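Local coordinates for protein taurocyamine kinase (Schistosoma mansoni, PDB 4WOD) that reversibly transfers phosphate between ATP and the guanidino compound taurocyamine, as a duplicated phosphagen kinase with magnesium as cofactor, at residues E140-L145 with G197-P202; C424-E429 with C583-M588; P460-L465 with R605-I610. The protein carries 4 engineered substitutions. One frame throughout, in Å; residues are numbered along the deposited sequence.

Contact 1: residues E140-L145 with G197-P202; sequences ETRIEL and GYIDWP
A salt bridge joins Arg142 to Asp200: NH1 of the arginine donates to OD2 of the aspartate over 2.9 Å, with 152° at the hydrogen. The bond arrives at the anti lone pair of OD2; the oxygen lies 15° out of the guanidinium plane, and the two planar groups are turned 69° against each other. Arginine suits the place because its chain runs straight out from helix 139-154 through chi1 and chi2 and bends only at chi3, which carries the flat head across to the loop. There the carbonyl O of Ile199 sits over one face of the guanidinium, 3.2 Å above its plane and toward the rim. That carbonyl accepts a hydrogen bond from NH2 of Arg205, which also donates to Gly197 O; its approach to Arg142 NH2 has too poor an angle for one. The two arginines come close here, and the carboxylate of Asp200 probably offsets part of their like charge. NH2 of Arg142 turns to a water 2.8 Å away, which in turn accepts a weak bond from the backbone N of Ile199. Both terminal nitrogens, NH1 directly and NH2 through the water, therefore serve the same loop. The Ile199 carbonyl belongs to the central peptide of a type II beta turn from Tyr198 to Trp201, whose third position, with positive phi, falls to Asp200. Aspartate, with glycine and asparagine, bears such a backbone best and still supplies the carboxylate. In the phosphagen kinase catalytic domain, this turn lies in the loop leading into strand 206-210 of the antiparallel sheet.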
ATOM      1  N   GLU A 140      26.550 -15.482 -34.486  1.00 18.96           N
ATOM      2  CA  GLU A 140      27.859 -16.043 -34.161  1.00 21.29           C
ATOM      3  C   GLU A 140      28.390 -15.605 -32.794  1.00 19.83           C
ATOM      4  O   GLU A 140      28.908 -16.425 -32.035  1.00 20.07           O
ATOM      5  CB  GLU A 140      28.878 -15.677 -35.245  1.00 22.05           C
ATOM      6  CG  GLU A 140      28.622 -16.339 -36.590  1.00 34.39           C
ATOM      7  CD  GLU A 140      29.695 -15.980 -37.600  1.00 40.48           C
ATOM      8  OE1 GLU A 140      30.877 -16.291 -37.322  1.00 45.46           O
ATOM      9  OE2 GLU A 140      29.368 -15.376 -38.647  1.00 39.50           O
ATOM     10  N   THR A 141      28.262 -14.330 -32.451  1.00 17.78           N
ATOM     11  CA  THR A 141      28.831 -13.907 -31.170  1.00 16.68           C
ATOM     12  C   THR A 141      28.047 -14.477 -29.977  1.00 16.20           C
ATOM     13  O   THR A 141      28.638 -14.806 -28.943  1.00 13.56           O
ATOM     14  CB  THR A 141      28.941 -12.368 -31.042  1.00 19.18           C
ATOM     15  OG1 THR A 141      27.653 -11.760 -31.186  1.00 18.04           O
ATOM     16  CG2 THR A 141      29.905 -11.825 -32.087  1.00 22.74           C
ATOM     17  N   ARG A 142      26.740 -14.657 -30.119  1.00 13.89           N
ATOM     18  CA  ARG A 142      26.000 -15.269 -29.027  1.00 14.89           C
ATOM     19  C   ARG A 142      26.485 -16.705 -28.780  1.00 17.02           C
ATOM     20  O   ARG A 142      26.615 -17.134 -27.622  1.00 16.86           O
ATOM     21  CB  ARG A 142      24.497 -15.241 -29.313  1.00 13.51           C
ATOM     22  CG  ARG A 142      23.637 -15.732 -28.161  1.00 13.87           C
ATOM     23  CD  ARG A 142      22.173 -15.832 -28.554  1.00 14.21           C
ATOM     24  NE  ARG A 142      21.541 -14.533 -28.782  1.00 19.13           N
ATOM     25  CZ  ARG A 142      21.345 -13.976 -29.976  1.00 19.90           C
ATOM     26  NH1 ARG A 142      21.744 -14.598 -31.085  1.00 17.19           N
ATOM     27  NH2 ARG A 142      20.738 -12.791 -30.063  1.00 17.68           N
ATOM     28  N   ILE A 143      26.778 -17.435 -29.861  1.00 12.62           N
ATOM     29  CA  ILE A 143      27.252 -18.817 -29.750  1.00 15.13           C
ATOM     30  C   ILE A 143      28.683 -18.823 -29.199  1.00 15.53           C
ATOM     31  O   ILE A 143      29.017 -19.642 -28.329  1.00 15.88           O
ATOM     32  CB  ILE A 143      27.171 -19.561 -31.123  1.00 15.89           C
ATOM     33  CG1 ILE A 143      25.700 -19.757 -31.521  1.00 17.21           C
ATOM     34  CG2 ILE A 143      27.899 -20.911 -31.082  1.00 15.37           C
ATOM     35  CD1 ILE A 143      25.490 -20.011 -32.990  1.00 17.28           C
ATOM     36  N   GLU A 144      29.523 -17.909 -29.680  1.00 14.93           N
ATOM     37  CA  GLU A 144      30.872 -17.785 -29.088  1.00 17.44           C
ATOM     38  C   GLU A 144      30.816 -17.535 -27.561  1.00 18.71           C
ATOM     39  O   GLU A 144      31.603 -18.116 -26.791  1.00 16.22           O
ATOM     40  CB  GLU A 144      31.672 -16.677 -29.777  1.00 18.22           C
ATOM     41  CG  GLU A 144      32.131 -17.055 -31.161  1.00 17.09           C
ATOM     42  CD  GLU A 144      32.946 -15.969 -31.817  1.00 22.56           C
ATOM     43  OE1 GLU A 144      34.172 -16.156 -31.965  1.00 20.61           O
ATOM     44  OE2 GLU A 144      32.366 -14.917 -32.166  1.00 20.79           O
ATOM     45  N   LEU A 145      29.872 -16.692 -27.134  1.00 20.23           N
ATOM     46  CA  LEU A 145      29.661 -16.395 -25.719  1.00 19.30           C
ATOM     47  C   LEU A 145      29.199 -17.648 -24.971  1.00 18.14           C
ATOM     48  O   LEU A 145      29.715 -17.972 -23.887  1.00 17.13           O
ATOM     49  CB  LEU A 145      28.643 -15.247 -25.564  1.00 15.63           C
ATOM     50  CG  LEU A 145      28.242 -14.812 -24.153  1.00 16.96           C
ATOM     51  CD1 LEU A 145      29.481 -14.427 -23.328  1.00 17.72           C
ATOM     52  CD2 LEU A 145      27.226 -13.661 -24.225  1.00 15.74           C
ATOM     53  N   GLY A 197      15.258 -10.178 -26.810  1.00 20.80           N
ATOM     54  CA  GLY A 197      15.728 -11.339 -26.065  1.00 20.01           C
ATOM     55  C   GLY A 197      15.684 -12.697 -26.748  1.00 23.36           C
ATOM     56  O   GLY A 197      16.336 -13.648 -26.294  1.00 18.96           O
ATOM     57  N   TYR A 198      14.922 -12.817 -27.830  1.00 20.05           N
ATOM     58  CA  TYR A 198      14.735 -14.137 -28.438  1.00 17.85           C
ATOM     59  C   TYR A 198      15.232 -14.198 -29.877  1.00 21.03           C
ATOM     60  O   TYR A 198      14.836 -15.073 -30.638  1.00 23.56           O
ATOM     61  CB  TYR A 198      13.258 -14.538 -28.383  1.00 18.09           C
ATOM     62  CG  TYR A 198      12.690 -14.606 -26.982  1.00 22.68           C
ATOM     63  CD1 TYR A 198      13.434 -15.132 -25.928  1.00 20.62           C
ATOM     64  CD2 TYR A 198      11.411 -14.131 -26.711  1.00 24.12           C
ATOM     65  CE1 TYR A 198      12.909 -15.201 -24.647  1.00 24.65           C
ATOM     66  CE2 TYR A 198      10.876 -14.200 -25.439  1.00 24.76           C
ATOM     67  CZ  TYR A 198      11.624 -14.728 -24.409  1.00 26.06           C
ATOM     68  OH  TYR A 198      11.079 -14.788 -23.149  1.00 25.22           O
ATOM     69  N   ILE A 199      16.094 -13.260 -30.250  1.00 18.18           N
ATOM     70  CA  ILE A 199      16.636 -13.226 -31.591  1.00 15.05           C
ATOM     71  C   ILE A 199      17.497 -14.484 -31.820  1.00 18.13           C
ATOM     72  O   ILE A 199      18.251 -14.893 -30.930  1.00 20.44           O
ATOM     73  CB  ILE A 199      17.443 -11.936 -31.804  1.00 19.46           C
ATOM     74  CG1 ILE A 199      16.517 -10.720 -31.623  1.00 18.16           C
ATOM     75  CG2 ILE A 199      18.168 -11.933 -33.152  1.00 13.10           C
ATOM     76  CD1 ILE A 199      17.235  -9.417 -31.594  1.00 21.23           C
ATOM     77  N   ASP A 200      17.337 -15.099 -32.992  1.00 16.37           N
ATOM     78  CA  ASP A 200      18.030 -16.334 -33.378  1.00 16.16           C
ATOM     79  C   ASP A 200      17.707 -17.499 -32.440  1.00 17.81           C
ATOM     80  O   ASP A 200      18.549 -18.376 -32.242  1.00 20.98           O
ATOM     81  CB  ASP A 200      19.549 -16.141 -33.414  1.00 15.28           C
ATOM     82  CG  ASP A 200      19.988 -14.970 -34.286  1.00 22.26           C
ATOM     83  OD1 ASP A 200      19.473 -14.836 -35.405  1.00 22.93           O
ATOM     84  OD2 ASP A 200      20.856 -14.177 -33.838  1.00 25.67           O
ATOM     85  N   TRP A 201      16.501 -17.504 -31.872  1.00 16.97           N
ATOM     86  CA  TRP A 201      16.032 -18.583 -30.987  1.00 19.81           C
ATOM     87  C   TRP A 201      16.064 -19.917 -31.740  1.00 22.57           C
ATOM     88  O   TRP A 201      15.612 -19.980 -32.870  1.00 22.82           O
ATOM     89  CB  TRP A 201      14.606 -18.289 -30.493  1.00 18.00           C
ATOM     90  CG  TRP A 201      14.094 -19.270 -29.486  1.00 20.69           C
ATOM     91  CD1 TRP A 201      13.332 -20.383 -29.736  1.00 24.17           C
ATOM     92  CD2 TRP A 201      14.309 -19.246 -28.068  1.00 25.15           C
ATOM     93  NE1 TRP A 201      13.057 -21.045 -28.564  1.00 22.61           N
ATOM     94  CE2 TRP A 201      13.645 -20.376 -27.525  1.00 26.53           C
ATOM     95  CE3 TRP A 201      14.990 -18.381 -27.202  1.00 21.72           C
ATOM     96  CZ2 TRP A 201      13.648 -20.659 -26.161  1.00 26.82           C
ATOM     97  CZ3 TRP A 201      14.989 -18.667 -25.845  1.00 21.97           C
ATOM     98  CH2 TRP A 201      14.324 -19.798 -25.339  1.00 28.64           C
ATOM     99  N   PRO A 202      16.569 -20.991 -31.117  1.00 22.39           N
ATOM    100  CA  PRO A 202      17.036 -21.100 -29.740  1.00 19.61           C
ATOM    101  C   PRO A 202      18.549 -21.151 -29.655  1.00 18.27           C
ATOM    102  O   PRO A 202      19.065 -21.633 -28.668  1.00 15.55           O
ATOM    103  CB  PRO A 202      16.449 -22.435 -29.312  1.00 21.30           C
ATOM    104  CG  PRO A 202      16.667 -23.280 -30.556  1.00 21.95           C
ATOM    105  CD  PRO A 202      16.530 -22.326 -31.752  1.00 21.05           C
TER
HETATM  106  O   HOH W   1      18.647 -12.398 -28.260  1.00 21.08           O

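Contact 2: residues C424-E429 with C583-M588; sequences CPRTGE and CEEDHM
Arg426 and Glu585 meet through one long, weak salt bridge, NE of the arginine donating to OE1 of the glutamate over 3.4 Å with 145° at the hydrogen. The guanidinium and carboxylate planes stand 57° apart, and the two chains cross at about a right angle, so the groups do not lie flat together in a paired, two-bond fashion. NH2 of Arg426 stays 3.9 Å from the same OE1. Glu585 reaches over with a fully stretched chain, its CG anti to the backbone N (chi1 -178°), whereas Arg426 folds at chi2 and offers its inner nitrogen.

Around the pair, Val554 and Ala558 of helix 553-558 touch the arginine chain, and the glutamate side chain rests on Cys631, the predicted active-site cysteine, about 4 Å away. Further out, Cys630 ties the two loops together: Thr427 OG1 bonds its carbonyl, while Asp586 OD1 takes its N-H. Both side chains are short and polar, which suits them to bonding a backbone so close by. The glutamate loop is closed on itself by Cys583 N to His587 O, 2.8 Å, and the His587 ring is fixed at both nitrogens, since histidine can accept at ND1, from Val491 N, and donate at NE2, to Leu495 O.

By the correspondence of the two repeats, Arg426 and Glu585 match Arg63 and Glu222 of the first, where both line the pocket of the bound arginine. The contact thus probably marks the guanidino-substrate site of the second repeat, joining its N-terminal domain to its catalytic domain. A single long bond is consistent with a pairing that could readily give way to other partners.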
ATOM      1  N   CYS A 424      -6.016   9.214  17.790  1.00 21.80           N
ATOM      2  CA  CYS A 424      -7.117   8.462  18.423  1.00 23.67           C
ATOM      3  C   CYS A 424      -7.222   7.022  17.903  1.00 19.72           C
ATOM      4  O   CYS A 424      -6.858   6.739  16.767  1.00 19.05           O
ATOM      5  CB  CYS A 424      -8.456   9.186  18.221  1.00 19.80           C
ATOM      6  SG  CYS A 424      -8.694  10.609  19.335  1.00 29.18           S
ATOM      7  N   PRO A 425      -7.713   6.102  18.743  1.00 18.49           N
ATOM      8  CA  PRO A 425      -7.879   4.727  18.268  1.00 17.71           C
ATOM      9  C   PRO A 425      -9.154   4.573  17.443  1.00 19.86           C
ATOM     10  O   PRO A 425      -9.955   5.520  17.356  1.00 15.98           O
ATOM     11  CB  PRO A 425      -7.977   3.918  19.567  1.00 16.97           C
ATOM     12  CG  PRO A 425      -8.614   4.877  20.524  1.00 23.40           C
ATOM     13  CD  PRO A 425      -8.056   6.240  20.169  1.00 18.42           C
ATOM     14  N   ARG A 426      -9.326   3.389  16.860  1.00 19.27           N
ATOM     15  CA  ARG A 426     -10.533   3.032  16.116  1.00 16.67           C
ATOM     16  C   ARG A 426     -11.107   1.717  16.660  1.00 20.57           C
ATOM     17  O   ARG A 426     -10.500   0.669  16.497  1.00 21.59           O
ATOM     18  CB  ARG A 426     -10.233   2.888  14.622  1.00 18.98           C
ATOM     19  CG  ARG A 426      -9.573   4.106  13.974  1.00 19.24           C
ATOM     20  CD  ARG A 426     -10.462   5.321  13.991  1.00 25.11           C
ATOM     21  NE  ARG A 426     -10.013   6.328  13.023  1.00 23.97           N
ATOM     22  CZ  ARG A 426      -9.116   7.275  13.270  1.00 23.30           C
ATOM     23  NH1 ARG A 426      -8.556   7.370  14.467  1.00 21.32           N
ATOM     24  NH2 ARG A 426      -8.779   8.135  12.306  1.00 26.02           N
ATOM     25  N   THR A 427     -12.288   1.772  17.270  1.00 19.16           N
ATOM     26  CA  THR A 427     -12.856   0.617  17.962  1.00 18.27           C
ATOM     27  C   THR A 427     -13.440  -0.435  16.987  1.00 17.42           C
ATOM     28  O   THR A 427     -13.625  -0.153  15.797  1.00 22.66           O
ATOM     29  CB  THR A 427     -13.934   1.077  18.951  1.00 18.04           C
ATOM     30  OG1 THR A 427     -14.987   1.732  18.228  1.00 16.72           O
ATOM     31  CG2 THR A 427     -13.331   2.072  19.968  1.00 20.18           C
ATOM     32  N   GLY A 428     -13.705  -1.644  17.491  1.00 17.09           N
ATOM     33  CA  GLY A 428     -14.158  -2.749  16.651  1.00 16.16           C
ATOM     34  C   GLY A 428     -15.663  -3.003  16.686  1.00 16.39           C
ATOM     35  O   GLY A 428     -16.215  -3.609  15.776  1.00 18.04           O
ATOM     36  N   GLU A 429     -16.315  -2.547  17.741  1.00 16.69           N
ATOM     37  CA  GLU A 429     -17.775  -2.661  17.890  1.00 16.60           C
ATOM     38  C   GLU A 429     -18.197  -1.872  19.127  1.00 15.50           C
ATOM     39  O   GLU A 429     -17.356  -1.518  19.949  1.00 15.81           O
ATOM     40  CB  GLU A 429     -18.215  -4.126  18.010  1.00 16.92           C
ATOM     41  CG  GLU A 429     -17.782  -4.816  19.295  1.00 14.63           C
ATOM     42  CD  GLU A 429     -18.491  -6.145  19.472  1.00 20.31           C
ATOM     43  OE1 GLU A 429     -19.720  -6.186  19.241  1.00 21.19           O
ATOM     44  OE2 GLU A 429     -17.828  -7.155  19.802  1.00 16.97           O
ATOM     45  N   CYS A 583     -20.719   2.636   5.158  1.00 19.12           N
ATOM     46  CA  CYS A 583     -19.645   1.756   5.602  1.00 18.74           C
ATOM     47  C   CYS A 583     -18.225   2.212   5.240  1.00 17.16           C
ATOM     48  O   CYS A 583     -17.391   1.390   4.819  1.00 21.21           O
ATOM     49  CB  CYS A 583     -19.865   0.346   5.048  1.00 15.97           C
ATOM     50  SG  CYS A 583     -18.956  -0.913   5.972  1.00 23.29           S
ATOM     51  N   GLU A 584     -17.933   3.494   5.412  1.00 16.45           N
ATOM     52  CA  GLU A 584     -16.550   3.966   5.307  1.00 21.66           C
ATOM     53  C   GLU A 584     -15.825   3.747   6.645  1.00 21.26           C
ATOM     54  O   GLU A 584     -15.280   2.660   6.894  1.00 21.31           O
ATOM     55  CB  GLU A 584     -16.485   5.437   4.895  1.00 18.23           C
ATOM     56  CG  GLU A 584     -15.070   5.895   4.622  1.00 25.06           C
ATOM     57  CD  GLU A 584     -15.007   7.271   3.992  1.00 34.17           C
ATOM     58  OE1 GLU A 584     -14.350   7.399   2.934  1.00 33.56           O
ATOM     59  OE2 GLU A 584     -15.611   8.218   4.554  1.00 35.78           O
ATOM     60  N   GLU A 585     -15.823   4.756   7.513  1.00 18.27           N
ATOM     61  CA  GLU A 585     -15.264   4.564   8.858  1.00 23.40           C
ATOM     62  C   GLU A 585     -16.350   4.161   9.842  1.00 22.59           C
ATOM     63  O   GLU A 585     -16.145   3.302  10.703  1.00 24.90           O
ATOM     64  CB  GLU A 585     -14.567   5.820   9.363  1.00 23.85           C
ATOM     65  CG  GLU A 585     -13.938   5.648  10.740  1.00 27.70           C
ATOM     66  CD  GLU A 585     -13.213   6.895  11.202  1.00 34.13           C
ATOM     67  OE1 GLU A 585     -12.175   7.229  10.595  1.00 46.71           O
ATOM     68  OE2 GLU A 585     -13.678   7.543  12.162  1.00 33.68           O
ATOM     69  N   ASP A 586     -17.507   4.802   9.713  1.00 18.22           N
ATOM     70  CA  ASP A 586     -18.675   4.442  10.491  1.00 15.83           C
ATOM     71  C   ASP A 586     -19.641   3.762   9.547  1.00 19.92           C
ATOM     72  O   ASP A 586     -19.533   3.946   8.310  1.00 13.95           O
ATOM     73  CB  ASP A 586     -19.324   5.682  11.129  1.00 17.97           C
ATOM     74  CG  ASP A 586     -18.549   6.202  12.328  1.00 21.13           C
ATOM     75  OD1 ASP A 586     -18.184   5.381  13.200  1.00 24.84           O
ATOM     76  OD2 ASP A 586     -18.319   7.425  12.407  1.00 21.74           O
ATOM     77  N   HIS A 587     -20.596   3.015  10.113  1.00 13.27           N
ATOM     78  CA  HIS A 587     -21.597   2.345   9.298  1.00 14.89           C
ATOM     79  C   HIS A 587     -22.261   3.354   8.368  1.00 14.70           C
ATOM     80  O   HIS A 587     -22.545   3.043   7.222  1.00 15.76           O
ATOM     81  CB  HIS A 587     -22.650   1.651  10.155  1.00 15.01           C
ATOM     82  CG  HIS A 587     -22.118   0.470  10.912  1.00 13.35           C
ATOM     83  ND1 HIS A 587     -22.685   0.016  12.084  1.00 14.86           N
ATOM     84  CD2 HIS A 587     -21.046  -0.321  10.681  1.00 11.81           C
ATOM     85  CE1 HIS A 587     -21.991  -1.013  12.540  1.00 13.40           C
ATOM     86  NE2 HIS A 587     -20.995  -1.244  11.702  1.00 16.37           N
ATOM     87  N   MET A 588     -22.502   4.548   8.887  1.00 13.78           N
ATOM     88  CA  MET A 588     -23.035   5.647   8.069  1.00 16.04           C
ATOM     89  C   MET A 588     -22.463   7.002   8.439  1.00 15.22           C
ATOM     90  O   MET A 588     -22.217   7.294   9.612  1.00 17.64           O
ATOM     91  CB  MET A 588     -24.555   5.728   8.188  1.00 13.70           C
ATOM     92  CG  MET A 588     -25.333   4.620   7.547  1.00 16.57           C
ATOM     93  SD  MET A 588     -27.105   4.936   7.875  1.00 28.46           S
ATOM     94  CE  MET A 588     -27.225   4.572   9.611  1.00 21.08           C
TER

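Contact 3: residues P460-L465 with R605-I610; sequences PTFGDL and RLIEGI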
ATOM      1  N   PRO A 460     -31.306  12.229  22.440  1.00 36.04           N
ATOM      2  CA  PRO A 460     -31.218  13.065  21.245  1.00 25.44           C
ATOM      3  C   PRO A 460     -32.111  14.295  21.379  1.00 27.00           C
ATOM      4  O   PRO A 460     -33.319  14.160  21.544  1.00 31.73           O
ATOM      5  CB  PRO A 460     -31.698  12.129  20.121  1.00 29.28           C
ATOM      6  CG  PRO A 460     -31.928  10.768  20.772  1.00 30.78           C
ATOM      7  CD  PRO A 460     -31.251  10.800  22.098  1.00 30.69           C
ATOM      8  N   THR A 461     -31.506  15.476  21.359  1.00 26.63           N
ATOM      9  CA  THR A 461     -32.249  16.725  21.512  1.00 25.76           C
ATOM     10  C   THR A 461     -32.012  17.568  20.263  1.00 24.15           C
ATOM     11  O   THR A 461     -31.101  18.389  20.227  1.00 24.30           O
ATOM     12  CB  THR A 461     -31.819  17.496  22.779  1.00 26.33           C
ATOM     13  OG1 THR A 461     -31.923  16.641  23.926  1.00 26.59           O
ATOM     14  CG2 THR A 461     -32.682  18.732  22.993  1.00 28.75           C
ATOM     15  N   PHE A 462     -32.829  17.324  19.240  1.00 24.57           N
ATOM     16  CA  PHE A 462     -32.698  17.971  17.935  1.00 21.87           C
ATOM     17  C   PHE A 462     -33.339  19.358  17.931  1.00 27.36           C
ATOM     18  O   PHE A 462     -32.926  20.241  17.178  1.00 25.65           O
ATOM     19  CB  PHE A 462     -33.341  17.106  16.848  1.00 26.12           C
ATOM     20  CG  PHE A 462     -32.712  15.743  16.688  1.00 25.51           C
ATOM     21  CD1 PHE A 462     -31.335  15.601  16.618  1.00 27.10           C
ATOM     22  CD2 PHE A 462     -33.504  14.613  16.584  1.00 24.49           C
ATOM     23  CE1 PHE A 462     -30.755  14.344  16.459  1.00 28.36           C
ATOM     24  CE2 PHE A 462     -32.934  13.348  16.413  1.00 26.63           C
ATOM     25  CZ  PHE A 462     -31.564  13.214  16.354  1.00 27.93           C
ATOM     26  N   GLY A 463     -34.364  19.532  18.764  1.00 28.10           N
ATOM     27  CA  GLY A 463     -35.052  20.808  18.879  1.00 29.03           C
ATOM     28  C   GLY A 463     -36.325  20.840  18.055  1.00 29.55           C
ATOM     29  O   GLY A 463     -36.646  19.885  17.353  1.00 27.07           O
ATOM     30  N   ASP A 464     -37.052  21.947  18.148  1.00 33.01           N
ATOM     31  CA  ASP A 464     -38.246  22.179  17.339  1.00 33.37           C
ATOM     32  C   ASP A 464     -37.820  22.653  15.959  1.00 34.60           C
ATOM     33  O   ASP A 464     -37.365  23.787  15.800  1.00 36.25           O
ATOM     34  CB  ASP A 464     -39.160  23.219  18.012  1.00 36.33           C
ATOM     35  CG  ASP A 464     -40.487  23.408  17.287  1.00 39.86           C
ATOM     36  OD1 ASP A 464     -40.552  23.257  16.048  1.00 39.43           O
ATOM     37  OD2 ASP A 464     -41.477  23.722  17.975  1.00 44.53           O
ATOM     38  N   LEU A 465     -37.995  21.796  14.958  1.00 33.68           N
ATOM     39  CA  LEU A 465     -37.439  22.063  13.639  1.00 31.33           C
ATOM     40  C   LEU A 465     -38.154  23.203  12.918  1.00 35.87           C
ATOM     41  O   LEU A 465     -37.725  23.622  11.846  1.00 34.04           O
ATOM     42  CB  LEU A 465     -37.478  20.803  12.777  1.00 32.71           C
ATOM     43  CG  LEU A 465     -36.637  19.606  13.222  1.00 27.56           C
ATOM     44  CD1 LEU A 465     -36.589  18.641  12.094  1.00 24.36           C
ATOM     45  CD2 LEU A 465     -35.228  20.027  13.628  1.00 24.50           C
ATOM     46  N   ARG A 605     -33.263  19.471   7.112  1.00 19.31           N
ATOM     47  CA  ARG A 605     -33.168  18.354   6.172  1.00 18.57           C
ATOM     48  C   ARG A 605     -32.366  17.200   6.779  1.00 18.18           C
ATOM     49  O   ARG A 605     -32.781  16.047   6.709  1.00 17.63           O
ATOM     50  CB  ARG A 605     -32.526  18.807   4.849  1.00 18.79           C
ATOM     51  CG  ARG A 605     -32.498  17.744   3.778  1.00 23.28           C
ATOM     52  CD  ARG A 605     -32.134  18.340   2.416  1.00 24.52           C
ATOM     53  NE  ARG A 605     -30.921  19.138   2.492  1.00 25.42           N
ATOM     54  CZ  ARG A 605     -30.867  20.457   2.354  1.00 21.13           C
ATOM     55  NH1 ARG A 605     -31.965  21.149   2.086  1.00 26.97           N
ATOM     56  NH2 ARG A 605     -29.703  21.081   2.466  1.00 22.48           N
ATOM     57  N   LEU A 606     -31.222  17.517   7.386  1.00 18.92           N
ATOM     58  CA  LEU A 606     -30.467  16.486   8.094  1.00 18.45           C
ATOM     59  C   LEU A 606     -31.315  15.747   9.138  1.00 15.15           C
ATOM     60  O   LEU A 606     -31.368  14.517   9.111  1.00 16.67           O
ATOM     61  CB  LEU A 606     -29.234  17.067   8.784  1.00 15.29           C
ATOM     62  CG  LEU A 606     -28.445  15.952   9.496  1.00 15.63           C
ATOM     63  CD1 LEU A 606     -28.060  14.811   8.511  1.00 16.34           C
ATOM     64  CD2 LEU A 606     -27.210  16.502  10.176  1.00 15.10           C
ATOM     65  N   ILE A 607     -31.961  16.469  10.059  1.00 17.65           N
ATOM     66  CA  ILE A 607     -32.683  15.804  11.158  1.00 18.00           C
ATOM     67  C   ILE A 607     -33.790  14.884  10.624  1.00 19.32           C
ATOM     68  O   ILE A 607     -33.978  13.746  11.085  1.00 15.91           O
ATOM     69  CB  ILE A 607     -33.291  16.826  12.173  1.00 20.61           C
ATOM     70  CG1 ILE A 607     -32.201  17.735  12.754  1.00 20.32           C
ATOM     71  CG2 ILE A 607     -34.050  16.100  13.290  1.00 22.87           C
ATOM     72  CD1 ILE A 607     -30.990  17.003  13.275  1.00 24.98           C
ATOM     73  N   GLU A 608     -34.498  15.365   9.614  1.00 17.91           N
ATOM     74  CA  GLU A 608     -35.588  14.607   9.046  1.00 15.58           C
ATOM     75  C   GLU A 608     -35.061  13.352   8.357  1.00 17.02           C
ATOM     76  O   GLU A 608     -35.710  12.309   8.391  1.00 16.18           O
ATOM     77  CB  GLU A 608     -36.381  15.471   8.071  1.00 18.56           C
ATOM     78  CG  GLU A 608     -37.202  16.543   8.776  1.00 24.63           C
ATOM     79  CD  GLU A 608     -37.796  17.542   7.808  1.00 36.92           C
ATOM     80  OE1 GLU A 608     -37.547  17.409   6.582  1.00 32.47           O
ATOM     81  OE2 GLU A 608     -38.495  18.466   8.280  1.00 38.69           O
ATOM     82  N   GLY A 609     -33.865  13.443   7.777  1.00 14.45           N
ATOM     83  CA  GLY A 609     -33.248  12.290   7.150  1.00 17.73           C
ATOM     84  C   GLY A 609     -32.784  11.242   8.148  1.00 14.79           C
ATOM     85  O   GLY A 609     -32.875  10.034   7.910  1.00 11.72           O
ATOM     86  N   ILE A 610     -32.245  11.710   9.263  1.00 15.54           N
ATOM     87  CA  ILE A 610     -31.782  10.796  10.312  1.00 17.27           C
ATOM     88  C   ILE A 610     -32.968  10.014  10.871  1.00 16.56           C
ATOM     89  O   ILE A 610     -32.926   8.777  11.009  1.00 15.57           O
ATOM     90  CB  ILE A 610     -31.083  11.549  11.472  1.00 14.92           C
ATOM     91  CG1 ILE A 610     -29.890  12.388  10.984  1.00 18.21           C
ATOM     92  CG2 ILE A 610     -30.651  10.567  12.579  1.00 16.11           C
ATOM     93  CD1 ILE A 610     -29.267  13.219  12.105  1.00 14.26           C
TER
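The loop 460-465 passes alongside helix 599-614, coming nearest where the CA atoms of Phe462 and Ile607 stand 7.1 Å apart. Between Phe462 and Leu465 of the loop the side chain of Ile607 is wedged. Its CD1 meets Phe462 CD1 at 3.6 Å and its CG2 touches Phe462 CG at 3.7 Å, so both branches press on the ring. Leu465 comes from another side: its CD1 lies 3.8 Å from Ile607 CB, and its CD2 is 3.9 Å from Ile607 CG1. Beta-branched isoleucine suits this spot because its two branches both reach the ring while its CB and CG1 give Leu465 a flank to lie against; its CD1 is swung toward the phenyl ring by chi2 of -49°. Gly463 lets the loop turn between the two apolar residues, since its backbone angles would jam any CB against the preceding carbonyl.

Helix 599-614 lies on the antiparallel sheet of the catalytic domain, as in other phosphagen kinases: Leu606 packs on Val485 and Ile590, and Ile610 on Val487. The loop lies against this helix, with Phe462 also touching Arg489 and its carbonyl bonded to Tyr603 OH. Beside Leu465, the methylene CG of Glu608 comes within 4.0 Å of Leu465 CD1, while its carboxylate pairs with Lys604 of the same helix.

The contacts divide between the two halves of the duplicated kinase: contact 1 belongs to the first repeat, contacts 2 and 3 to the second. Contact 1 lies about 60 Å from contact 2, centre to centre, across the chain's middle, and away from the known and predicted sites, although its Arg142 and Leu145 touch the loop with Glu222, which lines the pocket of the bound arginine. Contact 2 uses the matching loop of the other repeat, beside Cys631. Contact 3 is about 23 Å from contact 2 between centres, about 7 Å between nearest atoms; their segments alternate along the chain. The side chain of Ile607 is about 7 Å from that of Val485, predicted to bind ATP.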